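Local atomic coordinates of uncharacterized protein (Trypanosoma congolense, PDB entry 4E40), a protein that acts as a cell-surface receptor for the haptoglobin-hemoglobin complex, probably serving heme uptake by the parasite. Residues N81-K89 / E239-V247. Residues are numbered along the deposited sequence; the frame is centred on the assembly and turned at random. Where two conformers were deposited one is given.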
loop_
_atom_site.group_PDB
_atom_site.type_symbol
_atom_site.label_atom_id
_atom_site.label_comp_id
_atom_site.label_asym_id
_atom_site.label_seq_id
_atom_site.Cartn_x
_atom_site.Cartn_y
_atom_site.Cartn_z
ATOM N N ASN A 81 25.031 48.870 9.451
ATOM C CA ASN A 81 25.770 48.205 10.489
ATOM C C ASN A 81 26.096 46.770 10.054
ATOM O O ASN A 81 25.174 45.968 9.917
ATOM C CB ASN A 81 24.919 48.227 11.749
ATOM C CG ASN A 81 25.636 47.641 12.925
ATOM O OD1 ASN A 81 25.902 46.429 12.969
ATOM N ND2 ASN A 81 25.962 48.499 13.906
ATOM N N GLU A 82 27.377 46.447 9.853
ATOM C CA GLU A 82 27.783 45.133 9.326
ATOM C C GLU A 82 27.189 43.941 10.096
ATOM O O GLU A 82 26.712 42.962 9.487
ATOM C CB GLU A 82 29.313 45.018 9.291
ATOM C CG GLU A 82 29.822 43.658 8.803
ATOM C CD GLU A 82 31.341 43.573 8.688
ATOM O OE1 GLU A 82 31.829 43.154 7.607
ATOM O OE2 GLU A 82 32.043 43.919 9.673
ATOM N N THR A 83 27.214 44.025 11.426
ATOM C CA THR A 83 26.709 42.916 12.280
ATOM C C THR A 83 25.206 42.757 12.183
ATOM O O THR A 83 24.715 41.608 11.998
ATOM C CB THR A 83 27.166 43.075 13.747
ATOM O OG1 THR A 83 28.598 43.097 13.752
ATOM C CG2 THR A 83 26.704 41.893 14.599
ATOM N N ALA A 84 24.485 43.876 12.247
ATOM C CA ALA A 84 23.015 43.863 12.122
ATOM C C ALA A 84 22.631 43.302 10.755
ATOM O O ALA A 84 21.637 42.569 10.605
ATOM C CB ALA A 84 22.446 45.270 12.303
ATOM N N GLN A 85 23.425 43.633 9.741
ATOM C CA GLN A 85 23.165 43.042 8.433
ATOM C C GLN A 85 23.299 41.545 8.375
ATOM O O GLN A 85 22.476 40.906 7.722
ATOM C CB GLN A 85 24.015 43.735 7.367
ATOM C CG GLN A 85 23.593 45.200 7.254
ATOM C CD GLN A 85 22.191 45.405 6.651
ATOM O OE1 GLN A 85 22.021 45.199 5.449
ATOM N NE2 GLN A 85 21.178 45.825 7.473
ATOM N N LYS A 86 24.287 40.964 9.041
ATOM C CA LYS A 86 24.380 39.513 9.028
ATOM C C LYS A 86 23.153 38.972 9.748
ATOM O O LYS A 86 22.573 37.983 9.346
ATOM C CB LYS A 86 25.645 39.012 9.688
ATOM C CG LYS A 86 26.905 39.482 8.939
ATOM C CD LYS A 86 28.139 38.982 9.649
ATOM C CE LYS A 86 29.408 39.343 8.863
ATOM N NZ LYS A 86 30.624 39.321 9.720
ATOM N N VAL A 87 22.713 39.658 10.812
ATOM C CA VAL A 87 21.534 39.139 11.526
ATOM C C VAL A 87 20.264 39.144 10.645
ATOM O O VAL A 87 19.548 38.149 10.578
ATOM C CB VAL A 87 21.247 40.009 12.786
ATOM C CG1 VAL A 87 19.917 39.599 13.452
ATOM C CG2 VAL A 87 22.412 39.820 13.740
ATOM N N ARG A 88 20.026 40.264 9.966
ATOM C CA ARG A 88 18.814 40.419 9.146
ATOM C C ARG A 88 18.868 39.433 7.981
ATOM O O ARG A 88 17.847 38.820 7.648
ATOM C CB ARG A 88 18.682 41.859 8.615
ATOM C CG ARG A 88 18.346 42.846 9.767
ATOM C CD ARG A 88 18.878 44.237 9.424
ATOM N NE ARG A 88 18.670 45.080 10.608
ATOM C CZ ARG A 88 19.299 46.220 10.871
ATOM N NH1 ARG A 88 18.993 46.859 11.988
ATOM N NH2 ARG A 88 20.237 46.727 10.042
ATOM N N LYS A 89 20.054 39.268 7.395
ATOM C CA LYS A 89 20.123 38.335 6.250
ATOM C C LYS A 89 19.921 36.901 6.669
ATOM O O LYS A 89 19.218 36.132 5.966
ATOM C CB LYS A 89 21.468 38.453 5.550
ATOM C CG LYS A 89 21.617 39.751 4.762
ATOM C CD LYS A 89 23.009 39.814 4.145
ATOM C CE LYS A 89 23.366 41.249 3.846
ATOM N NZ LYS A 89 24.792 41.409 3.415
ATOM N N GLU A 239 23.100 31.648 13.405
ATOM C CA GLU A 239 23.877 32.832 13.023
ATOM C C GLU A 239 23.219 34.134 13.448
ATOM O O GLU A 239 23.890 35.055 13.979
ATOM C CB GLU A 239 24.271 32.819 11.516
ATOM C CG GLU A 239 25.362 33.905 11.342
ATOM C CD GLU A 239 25.623 34.379 9.924
ATOM O OE1 GLU A 239 24.922 33.962 8.970
ATOM O OE2 GLU A 239 26.533 35.247 9.821
ATOM N N ALA A 240 21.911 34.243 13.242
ATOM C CA ALA A 240 21.192 35.439 13.641
ATOM C C ALA A 240 21.370 35.665 15.163
ATOM O O ALA A 240 21.620 36.797 15.576
ATOM C CB ALA A 240 19.721 35.378 13.258
ATOM N N GLU A 241 21.234 34.616 15.969
ATOM C CA GLU A 241 21.391 34.758 17.431
ATOM C C GLU A 241 22.829 35.133 17.783
ATOM O O GLU A 241 23.066 36.141 18.473
ATOM C CB GLU A 241 20.956 33.474 18.163
ATOM C CG GLU A 241 19.480 33.141 17.989
ATOM C CD GLU A 241 18.995 32.017 18.895
ATOM O OE1 GLU A 241 19.119 30.827 18.526
ATOM O OE2 GLU A 241 18.445 32.335 19.962
ATOM N N THR A 242 23.783 34.343 17.296
ATOM C CA THR A 242 25.190 34.561 17.609
ATOM C C THR A 242 25.627 35.993 17.254
ATOM O O THR A 242 26.218 36.713 18.087
ATOM C CB THR A 242 26.085 33.525 16.882
ATOM O OG1 THR A 242 25.790 32.228 17.369
ATOM C CG2 THR A 242 27.564 33.776 17.186
ATOM N N GLU A 243 25.292 36.452 16.050
ATOM C CA GLU A 243 25.676 37.804 15.648
ATOM C C GLU A 243 24.963 38.913 16.411
ATOM O O GLU A 243 25.564 39.973 16.700
ATOM C CB GLU A 243 25.486 38.002 14.144
ATOM C CG GLU A 243 26.438 37.136 13.322
ATOM C CD GLU A 243 27.899 37.615 13.405
ATOM O OE1 GLU A 243 28.139 38.834 13.484
ATOM O OE2 GLU A 243 28.813 36.771 13.394
ATOM N N SER A 244 23.700 38.672 16.734
ATOM C CA SER A 244 22.899 39.580 17.558
ATOM C C SER A 244 23.582 39.817 18.914
ATOM O O SER A 244 23.648 40.978 19.395
ATOM C CB SER A 244 21.513 38.974 17.776
ATOM O OG SER A 244 20.568 40.029 17.805
ATOM N N SER A 245 24.116 38.745 19.502
ATOM C CA SER A 245 24.800 38.792 20.810
ATOM C C SER A 245 26.013 39.684 20.834
ATOM O O SER A 245 26.272 40.320 21.848
ATOM C CB SER A 245 25.247 37.413 21.256
ATOM O OG SER A 245 24.115 36.609 21.483
ATOM N N LYS A 246 26.777 39.697 19.744
ATOM C CA LYS A 246 27.883 40.644 19.579
ATOM C C LYS A 246 27.461 42.123 19.642
ATOM O O LYS A 246 28.239 42.972 20.079
ATOM C CB LYS A 246 28.594 40.389 18.259
ATOM C CG LYS A 246 29.533 39.215 18.315
ATOM C CD LYS A 246 29.955 38.845 16.907
ATOM C CE LYS A 246 30.222 37.356 16.787
ATOM N NZ LYS A 246 31.042 37.067 15.579
ATOM N N VAL A 247 26.238 42.409 19.191
ATOM C CA VAL A 247 25.676 43.770 19.067
ATOM C C VAL A 247 26.574 44.712 18.259
ATOM O O VAL A 247 27.160 44.315 17.240
ATOM C CB VAL A 247 25.247 44.390 20.431
ATOM C CG1 VAL A 247 24.337 45.599 20.198
ATOM C CG2 VAL A 247 24.547 43.346 21.313
HETATM O O HOH W 1 24.095 36.171 7.519
#
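V87 and A240 come within 4.3 Å of each other at their CA atoms where the start of helix 82-147 runs nearly antiparallel to the end of helix 192-246, the short axes 8.1 Å apart at 159°. This is one end of the long three-helix bundle formed by helices 28-73, 82-147 and 192-246 in this fragment of the receptor, probably its extracellular part. V87 carries the inner side: its CG2, anti to the carbonyl carbon, reaches across to lie 3.6 Å from E243 CB and against the backbone N of S244, while CG1 packs beside A240 CB. The third helix, 28-73, closes this side through A70, which touches V87 and A240 and takes the S244 hydroxyl hydrogen bond on its carbonyl.

On the outer side the contact turns mixed. T83 puts its methyl, not its hydroxyl, into the interface: with CG2 anti to the backbone N, the methyl lies 3.1 Å from E243 O, a tight approach, and also touches E243 OE1. E243 folds back at chi2 (-71°), and its carboxylate lies beside K86 CD; K86 NZ stays 4.5 Å from E243 OE1, too far for a salt bridge. K246, three residues on in the same helix, bridges to the other oxygen, its NZ meeting E243 OE2 from above the carboxylate plane. No direct hydrogen bond joins 81-89 to 239-247; a water does, donating to K86 O and, at 2.8 Å, to E239 OE1.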